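Local coordinates for quinonprotein alcohol dehydrogenase-like protein (Bacteroides thetaiotaomicron VPI-5482, PDB 4R5O) that is of unknown function but binds calcium and consists of an immunoglobulin-like beta-sandwich domain followed by a seven-bladed beta-propeller, at residues L36-E41 and Y50-N55; L7-L12 and E41-E46; N287-E292 and N338-V343. All blocks are in the same frame, centred on the assembly; numbering follows the deposited sequence.

Interaction 1 (L36-E41 and Y50-N55). With CA (calcium ion), chain J; ACT (acetate ion), chain H.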
loop_
_atom_site.group_PDB
_atom_site.type_symbol
_atom_site.label_atom_id
_atom_site.label_comp_id
_atom_site.label_asym_id
_atom_site.label_seq_id
_atom_site.Cartn_x
_atom_site.Cartn_y
_atom_site.Cartn_z
ATOM N N LEU A 36 -13.283 20.339 -14.458
ATOM C CA LEU A 36 -14.694 20.061 -14.737
ATOM C C LEU A 36 -15.487 21.323 -14.506
ATOM O O LEU A 36 -15.512 21.824 -13.376
ATOM C CB LEU A 36 -15.249 18.886 -13.887
ATOM C CG LEU A 36 -16.744 18.575 -14.012
ATOM C CD1 LEU A 36 -17.108 18.072 -15.392
ATOM C CD2 LEU A 36 -17.156 17.543 -13.035
ATOM N N GLU A 37 -16.095 21.864 -15.576
ATOM C CA GLU A 37 -16.952 23.040 -15.459
ATOM C C GLU A 37 -18.358 22.732 -15.933
ATOM O O GLU A 37 -18.544 22.228 -17.032
ATOM C CB GLU A 37 -16.422 24.261 -16.221
ATOM C CG GLU A 37 -15.242 24.994 -15.607
ATOM C CD GLU A 37 -14.953 26.328 -16.283
ATOM O OE1 GLU A 37 -15.739 26.738 -17.169
ATOM O OE2 GLU A 37 -13.945 26.975 -15.916
ATOM N N ILE A 38 -19.351 23.016 -15.102
ATOM C CA ILE A 38 -20.766 22.835 -15.451
ATOM C C ILE A 38 -21.457 24.143 -15.175
ATOM O O ILE A 38 -21.411 24.605 -14.038
ATOM C CB ILE A 38 -21.456 21.646 -14.718
ATOM C CG1 ILE A 38 -20.657 20.323 -14.863
ATOM C CG2 ILE A 38 -22.924 21.501 -15.176
ATOM C CD1 ILE A 38 -20.922 19.308 -13.787
ATOM N N THR A 39 -22.084 24.745 -16.185
ATOM C CA THR A 39 -22.763 26.010 -15.963
ATOM C C THR A 39 -24.220 25.822 -16.375
ATOM O O THR A 39 -24.552 26.088 -17.534
ATOM C CB THR A 39 -22.060 27.175 -16.702
ATOM O OG1 THR A 39 -20.662 27.193 -16.379
ATOM C CG2 THR A 39 -22.696 28.524 -16.397
ATOM N N PRO A 40 -25.100 25.357 -15.453
ATOM C CA PRO A 40 -26.513 25.181 -15.819
ATOM C C PRO A 40 -27.134 26.507 -16.212
ATOM O O PRO A 40 -26.883 27.516 -15.551
ATOM C CB PRO A 40 -27.149 24.611 -14.547
ATOM C CG PRO A 40 -26.012 24.044 -13.773
ATOM C CD PRO A 40 -24.866 24.970 -14.051
ATOM N N GLU A 41 -27.868 26.523 -17.327
ATOM C CA GLU A 41 -28.523 27.725 -17.813
ATOM C C GLU A 41 -29.988 27.661 -17.482
ATOM O O GLU A 41 -30.709 26.763 -17.933
ATOM C CB GLU A 41 -28.312 27.944 -19.314
ATOM C CG GLU A 41 -26.900 28.398 -19.647
ATOM C CD GLU A 41 -26.660 28.834 -21.077
ATOM O OE1 GLU A 41 -27.620 29.240 -21.777
ATOM O OE2 GLU A 41 -25.472 28.841 -21.466
ATOM N N TYR A 50 -28.075 27.838 -5.733
ATOM C CA TYR A 50 -27.493 26.549 -6.108
ATOM C C TYR A 50 -26.823 25.860 -4.918
ATOM O O TYR A 50 -26.415 26.515 -3.955
ATOM C CB TYR A 50 -26.453 26.763 -7.234
ATOM C CG TYR A 50 -27.002 27.317 -8.539
ATOM C CD1 TYR A 50 -27.419 28.643 -8.639
ATOM C CD2 TYR A 50 -26.962 26.563 -9.708
ATOM C CE1 TYR A 50 -27.897 29.166 -9.842
ATOM C CE2 TYR A 50 -27.411 27.086 -10.924
ATOM C CZ TYR A 50 -27.868 28.391 -10.989
ATOM O OH TYR A 50 -28.306 28.911 -12.188
ATOM N N SER A 51 -26.687 24.528 -5.008
ATOM C CA SER A 51 -26.026 23.667 -4.033
ATOM C C SER A 51 -25.402 22.506 -4.773
ATOM O O SER A 51 -26.109 21.678 -5.349
ATOM C CB SER A 51 -26.998 23.199 -2.953
ATOM O OG SER A 51 -26.394 22.361 -1.977
ATOM N N TRP A 52 -24.077 22.496 -4.826
ATOM C CA TRP A 52 -23.304 21.470 -5.519
ATOM C C TRP A 52 -22.752 20.502 -4.512
ATOM O O TRP A 52 -21.942 20.896 -3.669
ATOM C CB TRP A 52 -22.176 22.112 -6.350
ATOM C CG TRP A 52 -22.667 22.980 -7.473
ATOM C CD1 TRP A 52 -22.966 24.307 -7.411
ATOM C CD2 TRP A 52 -22.925 22.571 -8.824
ATOM N NE1 TRP A 52 -23.364 24.762 -8.653
ATOM C CE2 TRP A 52 -23.364 23.714 -9.534
ATOM C CE3 TRP A 52 -22.802 21.351 -9.515
ATOM C CZ2 TRP A 52 -23.651 23.681 -10.906
ATOM C CZ3 TRP A 52 -23.130 21.312 -10.864
ATOM C CH2 TRP A 52 -23.536 22.469 -11.551
ATOM N N LEU A 53 -23.220 19.242 -4.575
ATOM C CA LEU A 53 -22.799 18.206 -3.649
ATOM C C LEU A 53 -21.854 17.251 -4.330
ATOM O O LEU A 53 -22.227 16.614 -5.319
ATOM C CB LEU A 53 -24.002 17.429 -3.061
ATOM C CG LEU A 53 -25.182 18.245 -2.507
ATOM C CD1 LEU A 53 -26.236 17.334 -1.957
ATOM C CD2 LEU A 53 -24.768 19.215 -1.424
ATOM N N VAL A 54 -20.623 17.169 -3.803
ATOM C CA VAL A 54 -19.576 16.238 -4.239
ATOM C C VAL A 54 -19.561 15.122 -3.214
ATOM O O VAL A 54 -19.363 15.381 -2.027
ATOM C CB VAL A 54 -18.202 16.921 -4.429
ATOM C CG1 VAL A 54 -17.147 15.894 -4.828
ATOM C CG2 VAL A 54 -18.289 18.048 -5.459
ATOM N N ASN A 55 -19.910 13.913 -3.646
ATOM C CA ASN A 55 -20.065 12.733 -2.783
ATOM C C ASN A 55 -20.970 13.068 -1.555
ATOM O O ASN A 55 -20.654 12.698 -0.422
ATOM C CB ASN A 55 -18.719 12.184 -2.342
ATOM C CG ASN A 55 -17.928 11.609 -3.476
ATOM O OD1 ASN A 55 -18.456 10.877 -4.321
ATOM N ND2 ASN A 55 -16.629 11.876 -3.487
HETATM CA CA CA J . -12.874 28.675 -15.127
HETATM C C ACT H . -13.371 13.298 -2.996
HETATM O O ACT H . -14.199 12.621 -2.349
HETATM O OXT ACT H . -13.430 13.547 -4.247
HETATM C CH3 ACT H . -12.197 13.889 -2.185
#

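Interaction 2 (L7-L12 and E41-E46)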
loop_
_atom_site.group_PDB
_atom_site.type_symbol
_atom_site.label_atom_id
_atom_site.label_comp_id
_atom_site.label_asym_id
_atom_site.label_seq_id
_atom_site.Cartn_x
_atom_site.Cartn_y
_atom_site.Cartn_z
ATOM N N LEU A 7 -43.873 25.694 -26.939
ATOM C CA LEU A 7 -43.239 25.950 -25.645
ATOM C C LEU A 7 -42.613 27.353 -25.555
ATOM O O LEU A 7 -41.985 27.825 -26.503
ATOM C CB LEU A 7 -42.157 24.897 -25.382
ATOM N N HIS A 8 -42.854 28.029 -24.414
ATOM C CA HIS A 8 -42.290 29.327 -24.026
ATOM C C HIS A 8 -42.354 29.404 -22.460
ATOM O O HIS A 8 -42.899 28.488 -21.834
ATOM C CB HIS A 8 -42.949 30.530 -24.737
ATOM C CG HIS A 8 -44.372 30.779 -24.374
ATOM N ND1 HIS A 8 -44.711 31.657 -23.364
ATOM C CD2 HIS A 8 -45.503 30.298 -24.937
ATOM C CE1 HIS A 8 -46.032 31.662 -23.325
ATOM N NE2 HIS A 8 -46.553 30.858 -24.253
ATOM N N LEU A 9 -41.713 30.433 -21.843
ATOM C CA LEU A 9 -41.548 30.600 -20.388
ATOM C C LEU A 9 -42.890 30.667 -19.639
ATOM O O LEU A 9 -42.985 30.148 -18.521
ATOM C CB LEU A 9 -40.752 31.882 -20.105
ATOM C CG LEU A 9 -39.618 31.804 -19.079
ATOM C CD1 LEU A 9 -38.657 32.954 -19.254
ATOM C CD2 LEU A 9 -40.121 31.690 -17.641
ATOM N N GLY A 10 -43.897 31.284 -20.270
ATOM C CA GLY A 10 -45.232 31.474 -19.713
ATOM C C GLY A 10 -46.072 30.230 -19.498
ATOM O O GLY A 10 -47.213 30.347 -19.051
ATOM N N ASN A 11 -45.537 29.035 -19.796
ATOM C CA ASN A 11 -46.280 27.787 -19.625
ATOM C C ASN A 11 -45.374 26.678 -19.039
ATOM O O ASN A 11 -45.805 25.517 -18.973
ATOM C CB ASN A 11 -46.897 27.339 -20.983
ATOM C CG ASN A 11 -45.957 27.216 -22.183
ATOM O OD1 ASN A 11 -44.863 26.632 -22.123
ATOM N ND2 ASN A 11 -46.438 27.644 -23.347
ATOM N N LEU A 12 -44.159 27.041 -18.552
ATOM C CA LEU A 12 -43.190 26.059 -18.061
ATOM C C LEU A 12 -42.906 26.103 -16.532
ATOM O O LEU A 12 -41.733 26.001 -16.140
ATOM C CB LEU A 12 -41.845 26.275 -18.778
ATOM C CG LEU A 12 -41.710 25.727 -20.186
ATOM C CD1 LEU A 12 -40.464 26.238 -20.841
ATOM C CD2 LEU A 12 -41.689 24.211 -20.191
ATOM N N GLU A 41 -27.868 26.523 -17.327
ATOM C CA GLU A 41 -28.523 27.725 -17.813
ATOM C C GLU A 41 -29.988 27.661 -17.482
ATOM O O GLU A 41 -30.709 26.763 -17.933
ATOM C CB GLU A 41 -28.312 27.944 -19.314
ATOM C CG GLU A 41 -26.900 28.398 -19.647
ATOM C CD GLU A 41 -26.660 28.834 -21.077
ATOM O OE1 GLU A 41 -27.620 29.240 -21.777
ATOM O OE2 GLU A 41 -25.472 28.841 -21.466
ATOM N N LEU A 42 -30.419 28.607 -16.658
ATOM C CA LEU A 42 -31.799 28.716 -16.230
ATOM C C LEU A 42 -32.570 29.647 -17.149
ATOM O O LEU A 42 -32.142 30.774 -17.430
ATOM C CB LEU A 42 -31.872 29.210 -14.783
ATOM C CG LEU A 42 -31.836 28.188 -13.664
ATOM C CD1 LEU A 42 -30.682 27.220 -13.780
ATOM C CD2 LEU A 42 -31.751 28.870 -12.362
ATOM N N LEU A 43 -33.706 29.161 -17.629
ATOM C CA LEU A 43 -34.619 29.922 -18.466
ATOM C C LEU A 43 -35.191 31.107 -17.642
ATOM O O LEU A 43 -35.323 32.218 -18.154
ATOM C CB LEU A 43 -35.707 28.958 -18.958
ATOM C CG LEU A 43 -36.711 29.489 -19.971
ATOM C CD1 LEU A 43 -36.054 29.721 -21.345
ATOM C CD2 LEU A 43 -37.880 28.531 -20.126
ATOM N N ASN A 44 -35.454 30.852 -16.341
ATOM C CA ASN A 44 -35.933 31.758 -15.288
ATOM C C ASN A 44 -34.874 31.805 -14.134
ATOM O O ASN A 44 -35.038 31.141 -13.095
ATOM C CB ASN A 44 -37.319 31.289 -14.794
ATOM C CG ASN A 44 -37.381 29.841 -14.314
ATOM O OD1 ASN A 44 -36.512 29.007 -14.628
ATOM N ND2 ASN A 44 -38.424 29.504 -13.556
ATOM N N PRO A 45 -33.759 32.554 -14.313
ATOM C CA PRO A 45 -32.677 32.502 -13.305
ATOM C C PRO A 45 -32.887 33.373 -12.061
ATOM O O PRO A 45 -32.177 33.183 -11.072
ATOM C CB PRO A 45 -31.460 33.035 -14.072
ATOM C CG PRO A 45 -32.021 33.908 -15.125
ATOM C CD PRO A 45 -33.358 33.343 -15.501
ATOM N N GLU A 46 -33.809 34.333 -12.120
ATOM C CA GLU A 46 -34.073 35.313 -11.062
ATOM C C GLU A 46 -34.457 34.636 -9.733
ATOM O O GLU A 46 -35.412 33.854 -9.668
ATOM C CB GLU A 46 -35.172 36.320 -11.472
ATOM C CG GLU A 46 -36.418 35.744 -12.143
ATOM C CD GLU A 46 -36.322 35.339 -13.606
ATOM O OE1 GLU A 46 -35.334 35.724 -14.277
ATOM O OE2 GLU A 46 -37.272 34.687 -14.098
#

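Interaction 3 (N287-E292 and N338-V343)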
loop_
_atom_site.group_PDB
_atom_site.type_symbol
_atom_site.label_atom_id
_atom_site.label_comp_id
_atom_site.label_asym_id
_atom_site.label_seq_id
_atom_site.Cartn_x
_atom_site.Cartn_y
_atom_site.Cartn_z
ATOM N N ASN A 287 14.546 -20.572 -5.142
ATOM C CA ASN A 287 14.790 -20.811 -3.723
ATOM C C ASN A 287 14.442 -19.575 -2.893
ATOM O O ASN A 287 14.318 -18.472 -3.431
ATOM C CB ASN A 287 16.245 -21.234 -3.472
ATOM C CG ASN A 287 16.559 -22.622 -3.970
ATOM O OD1 ASN A 287 17.598 -22.862 -4.580
ATOM N ND2 ASN A 287 15.629 -23.546 -3.834
ATOM N N VAL A 288 14.226 -19.787 -1.578
ATOM C CA VAL A 288 13.889 -18.722 -0.640
ATOM C C VAL A 288 15.132 -18.394 0.122
ATOM O O VAL A 288 15.850 -19.292 0.552
ATOM C CB VAL A 288 12.695 -19.091 0.271
ATOM C CG1 VAL A 288 12.602 -18.188 1.500
ATOM C CG2 VAL A 288 11.406 -19.039 -0.541
ATOM N N TYR A 289 15.388 -17.091 0.276
ATOM C CA TYR A 289 16.536 -16.561 0.981
ATOM C C TYR A 289 16.135 -15.692 2.127
ATOM O O TYR A 289 15.207 -14.902 2.017
ATOM C CB TYR A 289 17.420 -15.741 0.024
ATOM C CG TYR A 289 18.166 -16.557 -0.998
ATOM C CD1 TYR A 289 17.520 -17.059 -2.124
ATOM C CD2 TYR A 289 19.545 -16.717 -0.914
ATOM C CE1 TYR A 289 18.211 -17.794 -3.088
ATOM C CE2 TYR A 289 20.253 -17.438 -1.879
ATOM C CZ TYR A 289 19.581 -17.971 -2.965
ATOM O OH TYR A 289 20.284 -18.638 -3.928
ATOM N N THR A 290 16.877 -15.786 3.212
ATOM C CA THR A 290 16.736 -14.914 4.367
ATOM C C THR A 290 18.151 -14.687 4.898
ATOM O O THR A 290 19.105 -15.101 4.263
ATOM C CB THR A 290 15.741 -15.479 5.394
ATOM O OG1 THR A 290 15.424 -14.452 6.349
ATOM C CG2 THR A 290 16.232 -16.770 6.090
ATOM N N LEU A 291 18.278 -14.004 6.025
ATOM C CA LEU A 291 19.555 -13.756 6.692
ATOM C C LEU A 291 19.592 -14.407 8.063
ATOM O O LEU A 291 18.559 -14.564 8.734
ATOM C CB LEU A 291 19.850 -12.247 6.847
ATOM C CG LEU A 291 19.909 -11.362 5.618
ATOM C CD1 LEU A 291 20.231 -9.978 6.036
ATOM C CD2 LEU A 291 20.934 -11.835 4.602
ATOM N N GLU A 292 20.798 -14.755 8.477
ATOM C CA GLU A 292 21.097 -15.318 9.781
ATOM C C GLU A 292 22.028 -14.358 10.471
ATOM O O GLU A 292 22.914 -13.782 9.824
ATOM C CB GLU A 292 21.690 -16.729 9.638
ATOM C CG GLU A 292 22.016 -17.393 10.965
ATOM C CD GLU A 292 22.541 -18.798 10.854
ATOM O OE1 GLU A 292 23.424 -19.033 10.001
ATOM O OE2 GLU A 292 22.117 -19.652 11.665
ATOM N N ASN A 338 19.678 -13.189 -11.388
ATOM C CA ASN A 338 20.128 -13.947 -10.208
ATOM C C ASN A 338 20.767 -12.989 -9.201
ATOM O O ASN A 338 21.974 -13.051 -8.902
ATOM C CB ASN A 338 21.103 -15.040 -10.654
ATOM C CG ASN A 338 20.504 -15.974 -11.672
ATOM O OD1 ASN A 338 19.391 -16.512 -11.497
ATOM N ND2 ASN A 338 21.258 -16.213 -12.738
ATOM N N ILE A 339 19.920 -12.089 -8.684
ATOM C CA ILE A 339 20.284 -10.984 -7.818
ATOM C C ILE A 339 19.338 -10.838 -6.611
ATOM O O ILE A 339 18.123 -11.053 -6.701
ATOM C CB ILE A 339 20.231 -9.695 -8.704
ATOM C CG1 ILE A 339 21.445 -9.618 -9.635
ATOM C CG2 ILE A 339 20.117 -8.398 -7.905
ATOM C CD1 ILE A 339 21.353 -8.507 -10.654
ATOM N N ILE A 340 19.933 -10.408 -5.492
ATOM C CA ILE A 340 19.256 -9.976 -4.277
ATOM C C ILE A 340 19.919 -8.669 -3.836
ATOM O O ILE A 340 21.146 -8.594 -3.731
ATOM C CB ILE A 340 19.196 -11.013 -3.127
ATOM C CG1 ILE A 340 18.580 -12.342 -3.604
ATOM C CG2 ILE A 340 18.445 -10.420 -1.908
ATOM C CD1 ILE A 340 18.620 -13.445 -2.639
ATOM N N TYR A 341 19.111 -7.640 -3.636
ATOM C CA TYR A 341 19.564 -6.382 -3.073
ATOM C C TYR A 341 19.347 -6.428 -1.558
ATOM O O TYR A 341 18.276 -6.851 -1.124
ATOM C CB TYR A 341 18.852 -5.186 -3.713
ATOM C CG TYR A 341 19.142 -5.001 -5.179
ATOM C CD1 TYR A 341 20.263 -4.293 -5.606
ATOM C CD2 TYR A 341 18.265 -5.477 -6.147
ATOM C CE1 TYR A 341 20.530 -4.111 -6.963
ATOM C CE2 TYR A 341 18.515 -5.282 -7.506
ATOM C CZ TYR A 341 19.656 -4.608 -7.908
ATOM O OH TYR A 341 19.901 -4.384 -9.236
ATOM N N LEU A 342 20.350 -6.040 -0.759
ATOM C CA LEU A 342 20.217 -6.026 0.697
ATOM C C LEU A 342 20.961 -4.803 1.246
ATOM O O LEU A 342 21.861 -4.286 0.588
ATOM C CB LEU A 342 20.682 -7.342 1.381
ATOM C CG LEU A 342 22.123 -7.872 1.291
ATOM C CD1 LEU A 342 22.281 -9.060 2.196
ATOM C CD2 LEU A 342 22.509 -8.318 -0.114
ATOM N N VAL A 343 20.502 -4.288 2.409
ATOM C CA VAL A 343 20.983 -3.058 3.058
ATOM C C VAL A 343 21.849 -3.351 4.277
ATOM O O VAL A 343 21.432 -4.084 5.172
ATOM C CB VAL A 343 19.801 -2.167 3.501
ATOM C CG1 VAL A 343 20.291 -0.778 3.912
ATOM C CG2 VAL A 343 18.746 -2.052 2.412
#

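Interaction 1 (L36-E41 and Y50-N55)
Trp52 pushes the outer edge of its indole into the hollow between Ile38 and Pro40. Pro40 reaches the ring edge-on: CD sits in the ring plane, 3.6 Å from Trp52 CZ2. The tip of the proline ring, CG, straddles the same edge, 3.7 Å from both CZ2 and CH2 of Trp52. Ile38 closes the other wall of the notch, with its CG2 3.8 Å from Trp52 CH2 and also near the ring plane. CG2 is the branch set anti to the backbone N (chi1 -52°), while CD1 stays beyond the edge, off to one side of the indole plane, 4.2 Å from Trp52 CZ3. A second fit runs the other way. Pro40 is itself a bump between the two rings of 50-55, since Tyr50 brings its edge to the proline, CE2 4.4 Å from Pro40 CB. No hydrogen bond crosses the contact.

All this is core packing of the immunoglobulin-like sandwich, in its PKD-like sequence region. Strand 35-38 pairs with 65-68, and strand 49-54 belongs to the facing sheet, where it lies between 74-83 and 57-60. With the CA atoms of Ile38 and Trp52 10.3 Å apart, side chains bridge the gap. Phe65 and Cys79 also pack on Trp52, the Phe65 ring turned only about 20° from the indole plane, and Trp52 NE1 donates to Glu62 O. Were Trp52 replaced by an alanine, the notch between Ile38 and Pro40 would probably be left unfilled and the Glu62 carbonyl deprived of its indole N-H.

At the margins, Glu37 OE2 binds a calcium ion at 2.2 Å, and Asn55 ND2 makes a weak hydrogen bond to an acetate ion that probably came from the crystallisation liquor.

Interaction 2 (L7-L12 and E41-E46)
Asn44 is the flat group that meets the other segment, and Leu9 touches it at the stem rather than on the amide: Leu9 CD2 lies 4.0 Å from Asn44 CB, the two side chains crossing at a slant. The amide is occupied with the intervening chain, OD1 accepting from Asn17 N and ND2 donating to Tyr15 O. Two bonds therefore hold its plane, and the first torsion that places it there puts CG between the backbone N and the carbonyl carbon (chi1 55°). The other flat group, the His8 imidazole, takes no part across the contact. One of its faces carries Asn11 CG, 4.1 Å above the plane and shifted toward the rim.

Leucines do the rest. Leu43 projects from 41-46 with CG anti to its backbone N (chi1 -174°), and Leu9 slides past it from the opposite direction, the two CG atoms of Leu9 and Leu43 being 3.8 Å apart. Leu9 CD1 also rests 3.6 Å from Leu43 O.

The fold here is the end of the immunoglobulin-like sandwich remote from the propeller. Segment 41-46 lies in the connection between strands 35-38 and 49-54, which belong to different sheets, and the N-terminal chain, in a short 3-10 turn at 9-10, folds against it. Backbone hydrogen bonds between Leu43 and Asn17 and between Glu41 and Leu19 run the following N-terminal residues alongside the same connection.

That turn brings Leu12 to the same partner as Leu9, helped by a weak bond from Leu12 N to Leu9 O. Leu12 CD1 meets Leu43 CD2 at 3.5 Å, roughly at right angles, so the CD2 methyl of Leu43 touches both leucines, and its CG meets Leu9. Leu9 and Leu43 stay partly open to solvent even so.

Interaction 3 (N287-E292 and N338-V343)
This is a purely apolar, buried contact between two neighbouring sheets of the propeller, strand 288-294 in one and strand 339-343 in the next. No hydrogen bond crosses it, and the CA atoms of Tyr289 and Ile340 stay 8.9 Å apart, so the side chains span the distance. Ile340 lays its CD1 methyl over one face of the Tyr289 ring, a CH-pi contact 3.9 Å from the centroid and 25° off the normal. The methyl is displaced toward the ring's root, where it comes within 3.5 Å of Tyr289 CG. The ring's far end is held separately, by a hydrogen bond between Tyr289 OH and Asp285 OD2.

Two residues on, Leu291 CD2 meets Leu342 CD1 at 3.9 Å, one methyl to one methyl, on a slanting approach. Leu342 reaches it with CG between its backbone N and carbonyl carbon (chi1 61°), and Tyr350 and Tyr352 of the adjacent strand pack on the same side chain. Asp356, a calcium ligand, has its side chain about 10 Å from that of Tyr289. Alternate residues of two twisted antiparallel sheets meeting face to face in this way are typical of consecutive blades of a beta-propeller.

How the interactions relate
Interactions 1 and 2 belong to the N-terminal sandwich domain, with centres 19 Å apart. They share Glu41, and they touch where Tyr50 packs on Leu42. Their segments alternate along the chain: 7-12, then 36-41, then 41-46, then 50-55. One connection between the two sheets thus faces the core at its start and carries the N-terminal tail further on. Interaction 3 comes later in sequence, in the propeller, on the opposite side of the chain's centre. Its centre lies 55 Å from that of interaction 1 and 73 Å from that of interaction 2, with nearest atoms about 38 and 57 Å away. Interactions 1 and 2 thus concern the sandwich alone, interaction 3 the propeller.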